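PDB 5UUJ: AlkZ from Streptomyces sahachiroi, which is a DNA glycosylase-like protein of the AlkZ family, related to helix-turn-helix proteins. Local coordinates for residues A[75-80]-A[164-169]; A[86-91]-A[192-197]; A[160-165]-A[185-190]. One frame throughout, in Å; residues are numbered along the deposited sequence.

In the fold
The three contacts join neighbouring parts of one single-chain fold. Interactions 1 and 3 are close, their centres about 8 Å apart. Both use helix 162-172 and share Ser-164 and Val-165. Trp-77 of interaction 1 also packs on Phe-187 of interaction 3. Interaction 2 lies further off, its centre about 16 Å from that of interaction 1 and 18 Å from that of interaction 3. It joins the loop after strand 83-86 to the end of helix 190-194, which follows strand 186-188. Along the chain the order is 75-80, 86-91, 160-165, 164-169, 185-190, 192-197. Residues distant in sequence thereby bring two small antiparallel sheets and their helices together.

Interaction 1: A[75-80]-A[164-169]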
loop_
_atom_site.group_PDB
_atom_site.type_symbol
_atom_site.label_atom_id
_atom_site.label_comp_id
_atom_site.label_asym_id
_atom_site.label_seq_id
_atom_site.Cartn_x
_atom_site.Cartn_y
_atom_site.Cartn_z
ATOM N N LYS A 75 1.635 -10.253 -5.920
ATOM C CA LYS A 75 2.566 -9.137 -5.835
ATOM C C LYS A 75 2.660 -8.471 -7.197
ATOM O O LYS A 75 2.976 -9.119 -8.197
ATOM C CB LYS A 75 3.948 -9.603 -5.368
ATOM C CG LYS A 75 3.962 -10.199 -3.972
ATOM C CD LYS A 75 5.304 -10.836 -3.640
ATOM C CE LYS A 75 6.418 -9.807 -3.599
ATOM N NZ LYS A 75 7.702 -10.400 -3.126
ATOM N N THR A 76 2.373 -7.176 -7.234
ATOM C CA THR A 76 2.455 -6.418 -8.471
ATOM C C THR A 76 2.536 -4.928 -8.165
ATOM O O THR A 76 2.411 -4.508 -7.014
ATOM C CB THR A 76 1.243 -6.705 -9.388
ATOM O OG1 THR A 76 1.488 -6.170 -10.694
ATOM C CG2 THR A 76 -0.044 -6.107 -8.816
ATOM N N TRP A 77 2.757 -4.134 -9.205
ATOM C CA TRP A 77 2.863 -2.690 -9.057
ATOM C C TRP A 77 1.484 -2.062 -9.167
ATOM O O TRP A 77 0.754 -2.320 -10.121
ATOM C CB TRP A 77 3.817 -2.120 -10.107
ATOM C CG TRP A 77 5.218 -2.593 -9.911
ATOM C CD1 TRP A 77 6.242 -1.899 -9.335
ATOM C CD2 TRP A 77 5.751 -3.875 -10.264
ATOM N NE1 TRP A 77 7.382 -2.666 -9.316
ATOM C CE2 TRP A 77 7.108 -3.884 -9.881
ATOM C CE3 TRP A 77 5.214 -5.015 -10.873
ATOM C CZ2 TRP A 77 7.936 -4.984 -10.090
ATOM C CZ3 TRP A 77 6.037 -6.109 -11.077
ATOM C CH2 TRP A 77 7.384 -6.085 -10.686
ATOM N N ALA A 78 1.133 -1.256 -8.171
ATOM C CA ALA A 78 -0.181 -0.637 -8.097
ATOM C C ALA A 78 -0.055 0.849 -7.746
ATOM O O ALA A 78 0.498 1.625 -8.531
ATOM C CB ALA A 78 -1.053 -1.370 -7.081
HETATM N N MSE A 79 -0.552 1.242 -6.574
HETATM C CA MSE A 79 -0.626 2.657 -6.204
HETATM C C MSE A 79 0.734 3.345 -6.230
HETATM O O MSE A 79 1.715 2.831 -5.688
HETATM C CB MSE A 79 -1.246 2.817 -4.816
HETATM C CG MSE A 79 -2.768 2.842 -4.824
HETATM SE SE MSE A 79 -3.565 1.147 -5.389
HETATM C CE MSE A 79 -2.845 0.045 -3.943
ATOM N N ARG A 80 0.774 4.510 -6.874
ATOM C CA ARG A 80 1.989 5.314 -6.983
ATOM C C ARG A 80 3.105 4.555 -7.705
ATOM O O ARG A 80 4.270 4.939 -7.642
ATOM C CB ARG A 80 2.456 5.762 -5.592
ATOM C CG ARG A 80 1.360 6.447 -4.777
ATOM C CD ARG A 80 1.823 6.852 -3.383
ATOM N NE ARG A 80 2.334 5.719 -2.612
ATOM C CZ ARG A 80 1.580 4.825 -1.974
ATOM N NH1 ARG A 80 0.254 4.901 -2.008
ATOM N NH2 ARG A 80 2.160 3.841 -1.302
ATOM N N SER A 164 10.759 0.627 -14.858
ATOM C CA SER A 164 9.857 1.702 -15.248
ATOM C C SER A 164 8.874 1.250 -16.331
ATOM O O SER A 164 7.697 1.610 -16.307
ATOM C CB SER A 164 10.665 2.906 -15.737
ATOM O OG SER A 164 9.813 3.983 -16.081
ATOM N N VAL A 165 9.364 0.451 -17.273
ATOM C CA VAL A 165 8.575 0.041 -18.429
ATOM C C VAL A 165 7.516 -1.002 -18.071
ATOM O O VAL A 165 6.486 -1.099 -18.735
ATOM C CB VAL A 165 9.500 -0.517 -19.542
ATOM C CG1 VAL A 165 8.697 -1.093 -20.705
ATOM C CG2 VAL A 165 10.431 0.574 -20.044
ATOM N N LEU A 166 7.763 -1.773 -17.018
ATOM C CA LEU A 166 6.853 -2.850 -16.639
ATOM C C LEU A 166 5.572 -2.335 -15.987
ATOM O O LEU A 166 4.575 -3.052 -15.914
ATOM C CB LEU A 166 7.555 -3.831 -15.687
ATOM C CG LEU A 166 7.955 -3.331 -14.290
ATOM C CD1 LEU A 166 6.808 -3.411 -13.293
ATOM C CD2 LEU A 166 9.142 -4.116 -13.749
ATOM N N LYS A 167 5.593 -1.099 -15.499
ATOM C CA LYS A 167 4.497 -0.609 -14.668
ATOM C C LYS A 167 3.178 -0.440 -15.434
ATOM O O LYS A 167 2.128 -0.845 -14.935
ATOM C CB LYS A 167 4.908 0.699 -13.988
ATOM C CG LYS A 167 6.063 0.498 -13.021
ATOM C CD LYS A 167 6.285 1.679 -12.097
ATOM C CE LYS A 167 7.457 1.401 -11.165
ATOM N NZ LYS A 167 7.652 2.467 -10.157
ATOM N N PRO A 168 3.218 0.151 -16.643
ATOM C CA PRO A 168 1.984 0.164 -17.438
ATOM C C PRO A 168 1.429 -1.238 -17.684
ATOM O O PRO A 168 0.212 -1.433 -17.701
ATOM C CB PRO A 168 2.419 0.810 -18.756
ATOM C CG PRO A 168 3.584 1.651 -18.397
ATOM C CD PRO A 168 4.278 0.970 -17.255
ATOM N N LEU A 169 2.324 -2.203 -17.866
ATOM C CA LEU A 169 1.921 -3.586 -18.093
ATOM C C LEU A 169 1.276 -4.164 -16.839
ATOM O O LEU A 169 0.276 -4.879 -16.920
ATOM C CB LEU A 169 3.121 -4.438 -18.513
ATOM C CG LEU A 169 3.436 -4.517 -20.010
ATOM C CD1 LEU A 169 3.495 -3.146 -20.647
ATOM C CD2 LEU A 169 4.751 -5.251 -20.229
#
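Leu-166 is the first residue of 164-169 to reach the other segment, and it lies over one face of the Trp-77 indole. Its CD1 sits over the centre of the ring system, 13° off the normal of the six-membered ring, in a CH-pi contact modelled rather close. CD2 lies over the benzo side, with Leu-166 CD2 3.9 Å from Trp-77 CZ2. In Leu-166 a chi1 of 66° places CG between the backbone N and the carbonyl carbon, and chi2 (84°) then sets CD1 over the ring, with CD2 near CZ2 and CH2. The two side chains cross at about a right angle.

Lys-167 comes next. Its chain is extended beyond CG and runs past the pyrrole side of the same indole. Lys-167 CE is 4.0 Å from Trp-77 CD1, and the approach is oblique. The ammonium group goes on to Gly-81 O, to which NZ is hydrogen-bonded, so the methylene chain meets the ring while the charge is held just beyond 75-80.

At Pro-168 the helix is kinked. Neither the N of Lys-167 nor that of Pro-168 bonds to the turn before, and the proline has no N-H to give. Pro-168 packs on Val-120, and Leu-169 on Thr-124 and Val-127, all of helix 117-130. Trp-77 ends strand 74-77 and also touches Ala-170, Leu-175 and His-177. Helix 162-172 thus lies between helix 117-130 and an outermost strand of the sheet formed by 40-41, 83-86 and 74-77.

Interaction 2: A[86-91]-A[192-197]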
loop_
_atom_site.group_PDB
_atom_site.type_symbol
_atom_site.label_atom_id
_atom_site.label_comp_id
_atom_site.label_asym_id
_atom_site.label_seq_id
_atom_site.Cartn_x
_atom_site.Cartn_y
_atom_site.Cartn_z
ATOM N N LEU A 86 -1.615 -7.560 -2.992
ATOM C CA LEU A 86 -3.049 -7.382 -3.209
ATOM C C LEU A 86 -3.754 -8.731 -3.241
ATOM O O LEU A 86 -3.142 -9.751 -3.560
ATOM C CB LEU A 86 -3.316 -6.639 -4.522
ATOM C CG LEU A 86 -2.812 -5.198 -4.639
ATOM C CD1 LEU A 86 -2.872 -4.741 -6.086
ATOM C CD2 LEU A 86 -3.625 -4.270 -3.761
ATOM N N ARG A 87 -5.040 -8.734 -2.908
ATOM C CA ARG A 87 -5.875 -9.904 -3.144
ATOM C C ARG A 87 -6.175 -9.955 -4.637
ATOM O O ARG A 87 -6.667 -8.972 -5.188
ATOM C CB ARG A 87 -7.176 -9.845 -2.343
ATOM C CG ARG A 87 -7.003 -9.985 -0.840
ATOM C CD ARG A 87 -8.337 -10.249 -0.160
ATOM N NE ARG A 87 -8.870 -11.569 -0.503
ATOM C CZ ARG A 87 -10.161 -11.849 -0.670
ATOM N NH1 ARG A 87 -11.086 -10.905 -0.535
ATOM N NH2 ARG A 87 -10.532 -13.084 -0.981
ATOM N N PRO A 88 -5.871 -11.088 -5.301
ATOM C CA PRO A 88 -6.068 -11.151 -6.755
ATOM C C PRO A 88 -7.489 -10.799 -7.190
ATOM O O PRO A 88 -7.657 -10.138 -8.215
ATOM C CB PRO A 88 -5.742 -12.612 -7.093
ATOM C CG PRO A 88 -4.863 -13.072 -5.999
ATOM C CD PRO A 88 -5.311 -12.344 -4.771
ATOM N N SER A 89 -8.490 -11.219 -6.421
ATOM C CA SER A 89 -9.886 -10.977 -6.783
ATOM C C SER A 89 -10.294 -9.517 -6.590
ATOM O O SER A 89 -11.354 -9.105 -7.056
ATOM C CB SER A 89 -10.815 -11.885 -5.971
ATOM O OG SER A 89 -10.719 -11.619 -4.582
ATOM N N GLU A 90 -9.449 -8.739 -5.916
ATOM C CA GLU A 90 -9.741 -7.332 -5.648
ATOM C C GLU A 90 -8.824 -6.388 -6.423
ATOM O O GLU A 90 -9.000 -5.173 -6.378
ATOM C CB GLU A 90 -9.615 -7.042 -4.150
ATOM C CG GLU A 90 -10.693 -7.693 -3.291
ATOM C CD GLU A 90 -10.448 -7.503 -1.804
ATOM O OE1 GLU A 90 -9.494 -6.783 -1.442
ATOM O OE2 GLU A 90 -11.204 -8.080 -0.995
ATOM N N ALA A 91 -7.850 -6.947 -7.133
ATOM C CA ALA A 91 -6.807 -6.146 -7.767
ATOM C C ALA A 91 -7.327 -5.309 -8.933
ATOM O O ALA A 91 -6.835 -4.206 -9.174
ATOM C CB ALA A 91 -5.680 -7.045 -8.240
ATOM N N SER A 192 -3.522 -16.492 -15.884
ATOM C CA SER A 192 -3.152 -17.904 -15.873
ATOM C C SER A 192 -2.768 -18.384 -14.472
ATOM O O SER A 192 -2.968 -19.549 -14.135
ATOM C CB SER A 192 -2.000 -18.171 -16.852
ATOM O OG SER A 192 -0.788 -17.581 -16.412
ATOM N N GLN A 193 -2.226 -17.493 -13.649
ATOM C CA GLN A 193 -1.794 -17.883 -12.307
ATOM C C GLN A 193 -2.956 -17.989 -11.323
ATOM O O GLN A 193 -2.952 -18.856 -10.454
ATOM C CB GLN A 193 -0.758 -16.896 -11.763
ATOM C CG GLN A 193 -0.252 -17.263 -10.376
ATOM C CD GLN A 193 1.041 -16.560 -10.011
ATOM O OE1 GLN A 193 2.080 -17.200 -9.854
ATOM N NE2 GLN A 193 0.984 -15.239 -9.868
ATOM N N PHE A 194 -3.947 -17.114 -11.461
ATOM C CA PHE A 194 -5.008 -17.012 -10.462
ATOM C C PHE A 194 -6.356 -17.566 -10.934
ATOM O O PHE A 194 -7.285 -17.689 -10.140
ATOM C CB PHE A 194 -5.154 -15.553 -10.029
ATOM C CG PHE A 194 -3.908 -14.994 -9.406
ATOM C CD1 PHE A 194 -3.470 -15.458 -8.174
ATOM C CD2 PHE A 194 -3.163 -14.022 -10.054
ATOM C CE1 PHE A 194 -2.315 -14.956 -7.598
ATOM C CE2 PHE A 194 -2.008 -13.514 -9.481
ATOM C CZ PHE A 194 -1.585 -13.985 -8.254
ATOM N N GLY A 195 -6.455 -17.904 -12.217
ATOM C CA GLY A 195 -7.636 -18.562 -12.749
ATOM C C GLY A 195 -8.950 -17.870 -12.426
ATOM O O GLY A 195 -9.137 -16.692 -12.726
ATOM N N ALA A 196 -9.862 -18.612 -11.805
ATOM C CA ALA A 196 -11.201 -18.110 -11.516
ATOM C C ALA A 196 -11.196 -16.954 -10.514
ATOM O O ALA A 196 -12.196 -16.254 -10.374
ATOM C CB ALA A 196 -12.074 -19.236 -11.003
ATOM N N ASP A 197 -10.083 -16.761 -9.816
ATOM C CA ASP A 197 -9.955 -15.640 -8.888
ATOM C C ASP A 197 -9.627 -14.329 -9.598
ATOM O O ASP A 197 -9.714 -13.262 -8.998
ATOM C CB ASP A 197 -8.877 -15.930 -7.841
ATOM C CG ASP A 197 -9.333 -16.926 -6.799
ATOM O OD1 ASP A 197 -10.512 -16.864 -6.391
ATOM O OD2 ASP A 197 -8.514 -17.774 -6.391
#
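The phenyl ring of Phe-194 has Pro-88 over one face and Gln-193, its own neighbour in sequence, over the other. Pro-88 CG is 3.8 Å from the ring centroid and 26° off the normal, displaced toward the rim. It stands nearest CD1 and CE1 of the phenyl, and Pro-88 CB comes in at 3.8 Å from Phe-194 CG. The proline ring and the phenylalanine side chain cross at about a right angle. On the far face Gln-193 CG lies 4.0 Å above the plane of the Phe-194 ring, over its centre. Phe-194 has CG anti to its carbonyl carbon, which brings the ring out to meet the proline. The guanidinium of Arg-87 has Ser-89 OG over one face, offset toward the rim.

Beside the aromatic contact, the backbones approach. Asp-197 O is 3.2 Å from Ser-89 CA, a CA-H...O contact with 130° at the hydrogen. Within 86-91, Arg-87 NH1 and Glu-90 OE2 form a salt bridge of 2.9 Å. The donor meets the carboxylate oxygen from 54° out of its plane, so the bond is poorly aligned.

The contact joins the loop between strand 83-86 and helix 91-100 to the end of helix 190-194. Phe-194 also touches Met-74 and Cys-176, on strands of two sheets. No classical hydrogen bond or salt bridge spans the segments. Arg-87 NH2 and Asp-197 OD1 are 6.6 Å apart, so any attraction is long-range and probably modest. Van der Waals packing, including the CH-pi and CA-H...O contacts, therefore holds the segments together rather than charge.

Interaction 3: A[160-165]-A[185-190]; sequences SGWGSV and ITFTLP
Trp-162 and Phe-187 form an offset edge-to-face aromatic pair between helix 162-172 and strand 186-188. This strand is the middle one of a three-stranded antiparallel sheet, with 136-137 and 176-177 on its flanks. The strand order 1-3-2, with helices between the first two strands, is consistent with a winged helix-turn-helix arrangement.

The planes of the two rings are almost perpendicular, at 86°. The five-membered ring of Trp-162 turns its edge toward the Phe-187 face, with the two centroids 5.2 Å apart. The touching edge is the pyrrole side of the indole. Trp-162 NE1 is 3.4 Å from Phe-187 CZ and 3.6 Å from Phe-187 CE2. Phe-187 CZ in turn lies near the indole plane.

The backbones stay well apart, and the two long side chains bridge the gap, sliding past each other in opposite directions. The indole of Trp-162 points from the first turn of its helix toward Phe-187, its CG opposite the backbone N (chi1 -177°). Both residues are buried. Helix 138-146 lies against both rings through Arg-138, and Trp-162 also packs on its Leu-141. Strand 74-77 meets the phenyl through Trp-77.

Gly-161 takes the N-cap position before this helix. Its carbonyl oxygen accepts two backbone hydrogen bonds: Ser-164 N and Val-165 N each lie 3.2 Å from Gly-161 O.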
loop_
_atom_site.group_PDB
_atom_site.type_symbol
_atom_site.label_atom_id
_atom_site.label_comp_id
_atom_site.label_asym_id
_atom_site.label_seq_id
_atom_site.Cartn_x
_atom_site.Cartn_y
_atom_site.Cartn_z
ATOM N N SER A 160 17.924 -2.062 -18.808
ATOM C CA SER A 160 18.347 -1.047 -17.847
ATOM C C SER A 160 17.163 -0.352 -17.175
ATOM O O SER A 160 17.255 0.050 -16.015
ATOM C CB SER A 160 19.237 -0.007 -18.534
ATOM O OG SER A 160 18.528 0.682 -19.548
ATOM N N GLY A 161 16.055 -0.218 -17.902
ATOM C CA GLY A 161 14.883 0.486 -17.405
ATOM C C GLY A 161 13.635 -0.378 -17.317
ATOM O O GLY A 161 12.521 0.119 -17.485
ATOM N N TRP A 162 13.815 -1.669 -17.048
ATOM C CA TRP A 162 12.684 -2.586 -16.948
ATOM C C TRP A 162 11.720 -2.166 -15.841
ATOM O O TRP A 162 10.503 -2.280 -15.988
ATOM C CB TRP A 162 13.160 -4.018 -16.689
ATOM C CG TRP A 162 12.032 -4.997 -16.655
ATOM C CD1 TRP A 162 11.692 -5.823 -15.624
ATOM C CD2 TRP A 162 11.075 -5.237 -17.695
ATOM N NE1 TRP A 162 10.589 -6.571 -15.962
ATOM C CE2 TRP A 162 10.190 -6.228 -17.228
ATOM C CE3 TRP A 162 10.885 -4.712 -18.978
ATOM C CZ2 TRP A 162 9.130 -6.707 -17.999
ATOM C CZ3 TRP A 162 9.832 -5.188 -19.742
ATOM C CH2 TRP A 162 8.968 -6.176 -19.249
ATOM N N GLY A 163 12.279 -1.676 -14.737
ATOM C CA GLY A 163 11.489 -1.291 -13.582
ATOM C C GLY A 163 10.445 -0.239 -13.900
ATOM O O GLY A 163 9.375 -0.211 -13.295
ATOM N N SER A 164 10.759 0.627 -14.858
ATOM C CA SER A 164 9.857 1.702 -15.248
ATOM C C SER A 164 8.874 1.250 -16.331
ATOM O O SER A 164 7.697 1.610 -16.307
ATOM C CB SER A 164 10.665 2.906 -15.737
ATOM O OG SER A 164 9.813 3.983 -16.081
ATOM N N VAL A 165 9.364 0.451 -17.273
ATOM C CA VAL A 165 8.575 0.041 -18.429
ATOM C C VAL A 165 7.516 -1.002 -18.071
ATOM O O VAL A 165 6.486 -1.099 -18.735
ATOM C CB VAL A 165 9.500 -0.517 -19.542
ATOM C CG1 VAL A 165 8.697 -1.093 -20.705
ATOM C CG2 VAL A 165 10.431 0.574 -20.044
ATOM N N ILE A 185 13.522 -13.048 -8.892
ATOM C CA ILE A 185 12.120 -12.717 -9.111
ATOM C C ILE A 185 11.679 -13.210 -10.485
ATOM O O ILE A 185 12.454 -13.175 -11.441
ATOM C CB ILE A 185 11.882 -11.198 -8.998
ATOM C CG1 ILE A 185 12.059 -10.750 -7.548
ATOM C CG2 ILE A 185 10.481 -10.818 -9.482
ATOM C CD1 ILE A 185 12.161 -9.250 -7.378
ATOM N N THR A 186 10.434 -13.671 -10.568
ATOM C CA THR A 186 9.851 -14.126 -11.826
ATOM C C THR A 186 8.589 -13.341 -12.144
ATOM O O THR A 186 7.990 -12.729 -11.259
ATOM C CB THR A 186 9.493 -15.620 -11.789
ATOM O OG1 THR A 186 8.449 -15.841 -10.833
ATOM C CG2 THR A 186 10.707 -16.462 -11.429
ATOM N N PHE A 187 8.189 -13.377 -13.411
ATOM C CA PHE A 187 6.975 -12.714 -13.871
ATOM C C PHE A 187 6.040 -13.725 -14.522
ATOM O O PHE A 187 6.493 -14.716 -15.094
ATOM C CB PHE A 187 7.305 -11.601 -14.868
ATOM C CG PHE A 187 8.131 -10.490 -14.290
ATOM C CD1 PHE A 187 7.530 -9.437 -13.627
ATOM C CD2 PHE A 187 9.510 -10.497 -14.415
ATOM C CE1 PHE A 187 8.285 -8.411 -13.098
ATOM C CE2 PHE A 187 10.271 -9.473 -13.885
ATOM C CZ PHE A 187 9.654 -8.429 -13.225
ATOM N N THR A 188 4.737 -13.471 -14.438
ATOM C CA THR A 188 3.762 -14.314 -15.116
ATOM C C THR A 188 2.455 -13.554 -15.354
ATOM O O THR A 188 2.284 -12.429 -14.882
ATOM C CB THR A 188 3.484 -15.611 -14.316
ATOM O OG1 THR A 188 2.837 -16.568 -15.162
ATOM C CG2 THR A 188 2.622 -15.338 -13.085
ATOM N N LEU A 189 1.549 -14.173 -16.106
ATOM C CA LEU A 189 0.252 -13.577 -16.415
ATOM C C LEU A 189 -0.731 -13.801 -15.261
ATOM O O LEU A 189 -0.952 -14.947 -14.857
ATOM C CB LEU A 189 -0.309 -14.176 -17.707
ATOM C CG LEU A 189 -1.596 -13.559 -18.252
ATOM C CD1 LEU A 189 -1.320 -12.180 -18.840
ATOM C CD2 LEU A 189 -2.220 -14.471 -19.290
ATOM N N PRO A 190 -1.315 -12.715 -14.719
ATOM C CA PRO A 190 -2.290 -12.847 -13.627
ATOM C C PRO A 190 -3.437 -13.811 -13.945
ATOM O O PRO A 190 -3.845 -14.594 -13.083
ATOM C CB PRO A 190 -2.812 -11.417 -13.458
ATOM C CG PRO A 190 -1.674 -10.558 -13.890
ATOM C CD PRO A 190 -1.007 -11.300 -15.006
#